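Local coordinates for protein beta-L-arabinobiosidase (Bacteroides thetaiotaomicron, PDB 5MQR) that probably hydrolyses glycosidic bonds of plant pectin as a beta-L-arabinobiosidase, and may also have sialidase activity, at residues 656-661 with 670-675; 718-723 with 1021-1026. One frame throughout, in Å; residues are numbered along the deposited sequence.

Contact 1 (656-661 with 670-675)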
loop_
_atom_site.group_PDB
_atom_site.type_symbol
_atom_site.label_atom_id
_atom_site.label_comp_id
_atom_site.label_asym_id
_atom_site.label_seq_id
_atom_site.Cartn_x
_atom_site.Cartn_y
_atom_site.Cartn_z
ATOM N N GLU A 656 -9.696 16.739 10.619
ATOM C CA GLU A 656 -11.038 16.726 9.985
ATOM C C GLU A 656 -11.040 17.196 8.536
ATOM O O GLU A 656 -11.866 16.745 7.768
ATOM C CB GLU A 656 -12.032 17.640 10.743
ATOM C CG GLU A 656 -12.644 17.030 11.985
ATOM C CD GLU A 656 -13.222 18.045 12.994
ATOM O OE1 GLU A 656 -13.521 19.214 12.621
ATOM O OE2 GLU A 656 -13.365 17.665 14.193
ATOM N N ASN A 657 -10.151 18.119 8.177
ATOM C CA ASN A 657 -10.267 18.842 6.917
ATOM C C ASN A 657 -9.222 18.615 5.864
ATOM O O ASN A 657 -9.536 18.777 4.703
ATOM C CB ASN A 657 -10.383 20.323 7.211
ATOM C CG ASN A 657 -11.736 20.665 7.741
ATOM O OD1 ASN A 657 -12.688 20.757 6.971
ATOM N ND2 ASN A 657 -11.856 20.775 9.066
ATOM N N ILE A 658 -7.993 18.251 6.221
ATOM C CA ILE A 658 -6.955 18.263 5.206
ATOM C C ILE A 658 -6.701 16.940 4.506
ATOM O O ILE A 658 -6.683 15.890 5.150
ATOM C CB ILE A 658 -5.652 18.907 5.694
ATOM C CG1 ILE A 658 -4.936 18.122 6.783
ATOM C CG2 ILE A 658 -5.924 20.328 6.164
ATOM C CD1 ILE A 658 -3.465 18.475 6.838
ATOM N N PRO A 659 -6.502 16.985 3.169
ATOM C CA PRO A 659 -5.866 15.834 2.560
ATOM C C PRO A 659 -4.492 15.639 3.183
ATOM O O PRO A 659 -3.875 16.607 3.675
ATOM C CB PRO A 659 -5.773 16.213 1.065
ATOM C CG PRO A 659 -6.836 17.247 0.875
ATOM C CD PRO A 659 -6.846 18.006 2.165
ATOM N N LEU A 660 -4.021 14.406 3.204
ATOM C CA LEU A 660 -2.710 14.116 3.782
ATOM C C LEU A 660 -1.667 13.866 2.703
ATOM O O LEU A 660 -1.982 13.293 1.666
ATOM C CB LEU A 660 -2.807 12.921 4.724
ATOM C CG LEU A 660 -3.781 13.069 5.907
ATOM C CD1 LEU A 660 -3.924 11.737 6.642
ATOM C CD2 LEU A 660 -3.368 14.153 6.892
ATOM N N PHE A 661 -0.429 14.271 2.961
ATOM C CA PHE A 661 0.651 14.176 1.987
ATOM C C PHE A 661 1.940 13.716 2.675
ATOM O O PHE A 661 2.207 14.054 3.810
ATOM C CB PHE A 661 0.872 15.559 1.305
ATOM C CG PHE A 661 2.137 15.654 0.468
ATOM C CD1 PHE A 661 2.179 15.153 -0.815
ATOM C CD2 PHE A 661 3.279 16.242 0.968
ATOM C CE1 PHE A 661 3.343 15.228 -1.582
ATOM C CE2 PHE A 661 4.439 16.319 0.206
ATOM C CZ PHE A 661 4.474 15.799 -1.069
ATOM N N GLU A 670 6.876 19.476 5.146
ATOM C CA GLU A 670 6.655 20.457 6.200
ATOM C C GLU A 670 5.829 21.635 5.695
ATOM O O GLU A 670 4.965 22.110 6.410
ATOM C CB GLU A 670 7.983 20.969 6.761
ATOM C CG GLU A 670 7.830 22.002 7.864
ATOM C CD GLU A 670 9.160 22.433 8.445
ATOM O OE1 GLU A 670 10.032 22.941 7.709
ATOM O OE2 GLU A 670 9.328 22.280 9.658
HETATM N N MSE A 671 6.102 22.086 4.475
HETATM C CA MSE A 671 5.404 23.260 3.904
HETATM C C MSE A 671 3.976 22.929 3.602
HETATM O O MSE A 671 3.112 23.777 3.726
HETATM C CB MSE A 671 6.093 23.780 2.644
HETATM C CG MSE A 671 5.666 25.185 2.238
HETATM SE SE MSE A 671 5.991 26.500 3.700
HETATM C CE MSE A 671 7.889 26.091 4.029
ATOM N N TYR A 672 3.720 21.685 3.191
ATOM C CA TYR A 672 2.382 21.202 2.983
ATOM C C TYR A 672 1.555 21.430 4.233
ATOM O O TYR A 672 0.502 22.051 4.198
ATOM C CB TYR A 672 2.389 19.710 2.609
ATOM C CG TYR A 672 1.012 19.212 2.323
ATOM C CD1 TYR A 672 0.453 19.343 1.066
ATOM C CD2 TYR A 672 0.238 18.643 3.334
ATOM C CE1 TYR A 672 -0.835 18.906 0.817
ATOM C CE2 TYR A 672 -1.052 18.203 3.087
ATOM C CZ TYR A 672 -1.581 18.337 1.828
ATOM O OH TYR A 672 -2.883 17.941 1.599
ATOM N N TYR A 673 2.055 20.934 5.350
ATOM C CA TYR A 673 1.316 21.041 6.599
ATOM C C TYR A 673 1.296 22.469 7.110
ATOM O O TYR A 673 0.243 22.926 7.573
ATOM C CB TYR A 673 1.823 20.014 7.645
ATOM C CG TYR A 673 1.454 18.627 7.198
ATOM C CD1 TYR A 673 0.150 18.152 7.340
ATOM C CD2 TYR A 673 2.377 17.826 6.515
ATOM C CE1 TYR A 673 -0.202 16.886 6.861
ATOM C CE2 TYR A 673 2.037 16.576 6.031
ATOM C CZ TYR A 673 0.756 16.110 6.202
ATOM O OH TYR A 673 0.440 14.879 5.708
ATOM N N TYR A 674 2.410 23.194 6.975
ATOM C CA TYR A 674 2.439 24.565 7.446
ATOM C C TYR A 674 1.371 25.452 6.776
ATOM O O TYR A 674 0.714 26.234 7.436
ATOM C CB TYR A 674 3.824 25.198 7.256
ATOM C CG TYR A 674 3.852 26.685 7.585
ATOM C CD1 TYR A 674 3.836 27.118 8.899
ATOM C CD2 TYR A 674 3.832 27.635 6.585
ATOM C CE1 TYR A 674 3.829 28.462 9.215
ATOM C CE2 TYR A 674 3.830 29.003 6.884
ATOM C CZ TYR A 674 3.824 29.404 8.198
ATOM O OH TYR A 674 3.839 30.739 8.505
ATOM N N ARG A 675 1.215 25.325 5.474
ATOM C CA ARG A 675 0.332 26.231 4.737
ATOM C C ARG A 675 -1.123 25.936 5.059
ATOM O O ARG A 675 -1.935 26.860 5.068
ATOM C CB ARG A 675 0.595 26.172 3.237
ATOM C CG ARG A 675 1.895 26.891 2.833
ATOM C CD ARG A 675 1.843 28.399 3.072
ATOM N NE ARG A 675 0.772 28.999 2.309
ATOM C CZ ARG A 675 0.906 29.670 1.162
ATOM N NH1 ARG A 675 2.102 29.912 0.606
ATOM N NH2 ARG A 675 -0.194 30.117 0.563
#
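Y672 lies against F661 and P659, with its ring covered on one face by the F661 side chain. F661 CB sits over the middle of that face, 3.5 Å from the Y672 ring centroid, a CH-pi contact. The F661 ring itself meets the tyrosine ring obliquely, the planes turned by 35°. CG of Y672 stands opposite its own backbone N (chi1 -177°), which carries the ring out from helix 666-680 and brings its hydroxyl to the chain between helix 647-657 and strand 660-662. There Y672 OH donates to P659 O at 2.7 Å, arriving from above the carbonyl plane, about 70° out of it.

Y673 follows, its ring lying with one face under Y672 CD2. Its hydroxyl reaches two residues farther along, into strand 660-662: Y673 OH donates to F661 O over 2.7 Å, tilted only slightly from the carbonyl plane. The I658 side chain crosses that of Y673 at about a right angle, with I658 CD1 3.6 Å from Y673 CE1, and L660 CD2 comes to the ring's edge. Y629 and F626 also meet the Y673 ring, while L1056 of strand 1053-1061 packs on F661 and Y672.

The chemistry is that of two neighbouring tyrosines whose rings fill the apolar interface and whose hydroxyls satisfy buried backbone carbonyls, fixing the edge strand of the C-terminal five-stranded sheet against helix 666-680.

Contact 2 (718-723 with 1021-1026)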
loop_
_atom_site.group_PDB
_atom_site.type_symbol
_atom_site.label_atom_id
_atom_site.label_comp_id
_atom_site.label_asym_id
_atom_site.label_seq_id
_atom_site.Cartn_x
_atom_site.Cartn_y
_atom_site.Cartn_z
ATOM N N GLU A 718 -7.341 27.384 -3.048
ATOM C CA GLU A 718 -6.698 26.668 -1.961
ATOM C C GLU A 718 -7.708 25.949 -1.088
ATOM O O GLU A 718 -7.514 24.777 -0.759
ATOM C CB GLU A 718 -5.874 27.596 -1.084
ATOM C CG GLU A 718 -4.912 26.884 -0.119
ATOM C CD GLU A 718 -3.553 26.569 -0.741
ATOM O OE1 GLU A 718 -3.465 26.490 -1.991
ATOM O OE2 GLU A 718 -2.565 26.417 0.021
ATOM N N SER A 719 -8.764 26.648 -0.700
ATOM C CA SER A 719 -9.701 26.131 0.282
ATOM C C SER A 719 -10.645 25.074 -0.263
ATOM O O SER A 719 -11.326 24.409 0.513
ATOM C CB SER A 719 -10.505 27.261 0.905
ATOM O OG SER A 719 -9.631 28.221 1.492
ATOM N N ARG A 720 -10.698 24.905 -1.585
ATOM C CA ARG A 720 -11.623 23.934 -2.180
ATOM C C ARG A 720 -11.293 22.494 -1.781
ATOM O O ARG A 720 -12.148 21.628 -1.922
ATOM C CB ARG A 720 -11.697 24.079 -3.701
ATOM C CG ARG A 720 -10.426 23.672 -4.440
ATOM C CD ARG A 720 -10.523 24.007 -5.920
ATOM N NE ARG A 720 -9.219 23.895 -6.586
ATOM C CZ ARG A 720 -9.034 23.645 -7.887
ATOM N NH1 ARG A 720 -10.068 23.431 -8.691
ATOM N NH2 ARG A 720 -7.794 23.574 -8.383
ATOM N N TRP A 721 -10.074 22.260 -1.273
ATOM C CA TRP A 721 -9.612 20.933 -0.848
ATOM C C TRP A 721 -9.969 20.548 0.576
ATOM O O TRP A 721 -9.774 19.395 0.967
ATOM C CB TRP A 721 -8.091 20.798 -1.066
ATOM C CG TRP A 721 -7.733 21.018 -2.484
ATOM C CD1 TRP A 721 -7.187 22.148 -3.016
ATOM C CD2 TRP A 721 -7.956 20.125 -3.582
ATOM N NE1 TRP A 721 -7.025 22.003 -4.365
ATOM C CE2 TRP A 721 -7.501 20.774 -4.743
ATOM C CE3 TRP A 721 -8.496 18.836 -3.699
ATOM C CZ2 TRP A 721 -7.567 20.191 -6.000
ATOM C CZ3 TRP A 721 -8.561 18.254 -4.952
ATOM C CH2 TRP A 721 -8.090 18.937 -6.095
ATOM N N LEU A 722 -10.479 21.503 1.351
ATOM C CA LEU A 722 -10.901 21.247 2.717
ATOM C C LEU A 722 -12.149 20.384 2.687
ATOM O O LEU A 722 -13.100 20.679 1.968
ATOM C CB LEU A 722 -11.187 22.547 3.466
ATOM C CG LEU A 722 -10.057 23.555 3.606
ATOM C CD1 LEU A 722 -10.599 24.784 4.304
ATOM C CD2 LEU A 722 -8.848 22.978 4.328
ATOM N N ARG A 723 -12.161 19.341 3.507
ATOM C CA ARG A 723 -13.169 18.291 3.403
ATOM C C ARG A 723 -14.525 18.729 3.943
ATOM O O ARG A 723 -15.540 18.334 3.405
ATOM C CB ARG A 723 -12.693 17.018 4.120
ATOM C CG ARG A 723 -11.492 16.319 3.454
ATOM C CD ARG A 723 -11.060 15.085 4.250
ATOM N NE ARG A 723 -12.180 14.147 4.260
ATOM C CZ ARG A 723 -12.398 13.196 3.357
ATOM N NH1 ARG A 723 -11.534 12.976 2.360
ATOM N NH2 ARG A 723 -13.497 12.461 3.449
ATOM N N PHE A 1021 -0.638 27.489 -2.367
ATOM C CA PHE A 1021 0.495 26.590 -2.258
ATOM C C PHE A 1021 0.049 25.132 -2.396
ATOM O O PHE A 1021 0.534 24.403 -3.236
ATOM C CB PHE A 1021 1.286 26.771 -0.942
ATOM C CG PHE A 1021 2.430 25.833 -0.852
ATOM C CD1 PHE A 1021 3.578 26.067 -1.591
ATOM C CD2 PHE A 1021 2.329 24.656 -0.132
ATOM C CE1 PHE A 1021 4.642 25.177 -1.582
ATOM C CE2 PHE A 1021 3.390 23.757 -0.117
ATOM C CZ PHE A 1021 4.544 24.028 -0.845
ATOM N N ASN A 1022 -0.832 24.705 -1.518
ATOM C CA ASN A 1022 -1.294 23.357 -1.539
ATOM C C ASN A 1022 -2.175 23.048 -2.734
ATOM O O ASN A 1022 -2.263 21.878 -3.149
ATOM C CB ASN A 1022 -1.955 23.037 -0.218
ATOM C CG ASN A 1022 -0.938 22.810 0.887
ATOM O OD1 ASN A 1022 0.165 22.308 0.639
ATOM N ND2 ASN A 1022 -1.320 23.110 2.120
ATOM N N ASP A 1023 -2.795 24.061 -3.329
ATOM C CA ASP A 1023 -3.486 23.832 -4.574
ATOM C C ASP A 1023 -2.504 23.440 -5.650
ATOM O O ASP A 1023 -2.819 22.640 -6.522
ATOM C CB ASP A 1023 -4.283 25.030 -5.035
ATOM C CG ASP A 1023 -5.047 24.739 -6.303
ATOM O OD1 ASP A 1023 -5.827 23.746 -6.331
ATOM O OD2 ASP A 1023 -4.818 25.452 -7.288
ATOM N N LEU A 1024 -1.314 24.024 -5.581
ATOM C CA LEU A 1024 -0.227 23.736 -6.533
ATOM C C LEU A 1024 0.338 22.345 -6.273
ATOM O O LEU A 1024 0.644 21.613 -7.212
ATOM C CB LEU A 1024 0.908 24.758 -6.420
ATOM C CG LEU A 1024 0.538 26.242 -6.397
ATOM C CD1 LEU A 1024 1.787 27.065 -6.125
ATOM C CD2 LEU A 1024 -0.123 26.674 -7.707
HETATM N N MSE A 1025 0.484 21.993 -4.997
HETATM C CA MSE A 1025 0.959 20.668 -4.618
HETATM C C MSE A 1025 0.025 19.598 -5.163
HETATM O O MSE A 1025 0.467 18.650 -5.784
HETATM C CB MSE A 1025 1.088 20.535 -3.104
HETATM C CG MSE A 1025 2.124 21.458 -2.462
HETATM SE SE MSE A 1025 3.931 20.772 -2.824
HETATM C CE MSE A 1025 3.795 19.327 -1.483
ATOM N N ILE A 1026 -1.274 19.792 -4.969
ATOM C CA ILE A 1026 -2.287 18.820 -5.324
ATOM C C ILE A 1026 -2.536 18.735 -6.832
ATOM O O ILE A 1026 -2.642 17.623 -7.390
ATOM C CB ILE A 1026 -3.593 19.121 -4.576
ATOM C CG1 ILE A 1026 -3.386 18.898 -3.076
ATOM C CG2 ILE A 1026 -4.740 18.236 -5.071
ATOM C CD1 ILE A 1026 -4.493 19.460 -2.197
#
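E718, D1023 and W721 carry this contact, and the carboxylate of E718 grips the start of helix 1022-1029 by its backbone N-H groups. E718 OE1 accepts from F1021 N at 3.0 Å and from D1023 N at 2.9 Å, the two donors reaching it from opposite faces of the carboxylate. N1022 N binds E718 OE2 at 2.9 Å. The E718 side chain bends at chi2 (87°), which folds the acid under the N-terminal end of the helix, where the helix dipole would probably favour its negative charge.

D1023 answers from the helix. D1023 OD1 receives R720 NH2 at 2.8 Å, in a salt bridge on the syn side, and W721 NE1 at 2.9 Å on the anti lone pair, the latter almost straight at 171°. R720 and W721 are the central residues of a type I turn from S719 to L722. The W721 ring lies between R720 CG on one face and I1026 CG2 on the opposite one, the methyl 3.5 Å from the centroid of the six-membered ring. A leucine in place of W721 would probably leave D1023 OD1 without its anti-side donor and I1026 CG2 without a flat surface to rest on.

Helix 754-765 packs on R720 and W721 through V764, helix 972-985 lies against F1021 and L1024, W676 of helix 666-680 touches L722 and N1022, and R723 NH1 bonds to N1058 O of strand 1053-1061.

Both contacts are buried, their centres about 9 Å apart, and helix 666-680 serves both: it is one partner of contact 1 and a neighbour of contact 2. They are also joined directly. N657 O takes a probable hydrogen bond from R723 N, N1022 ND2 probably donates to Y672 O, and M671 packs on F1021. Their chemistry differs with place. Where helix 666-680 meets the edge strand of the C-terminal sheet, uncharged tyrosines pair with backbone carbonyls. At contact 2, among helices, carboxylates take backbone N-H groups, an arginine and an indole N-H, and so hold a helix start to the end of helix 712-719 and the turn there, almost 300 residues away in sequence.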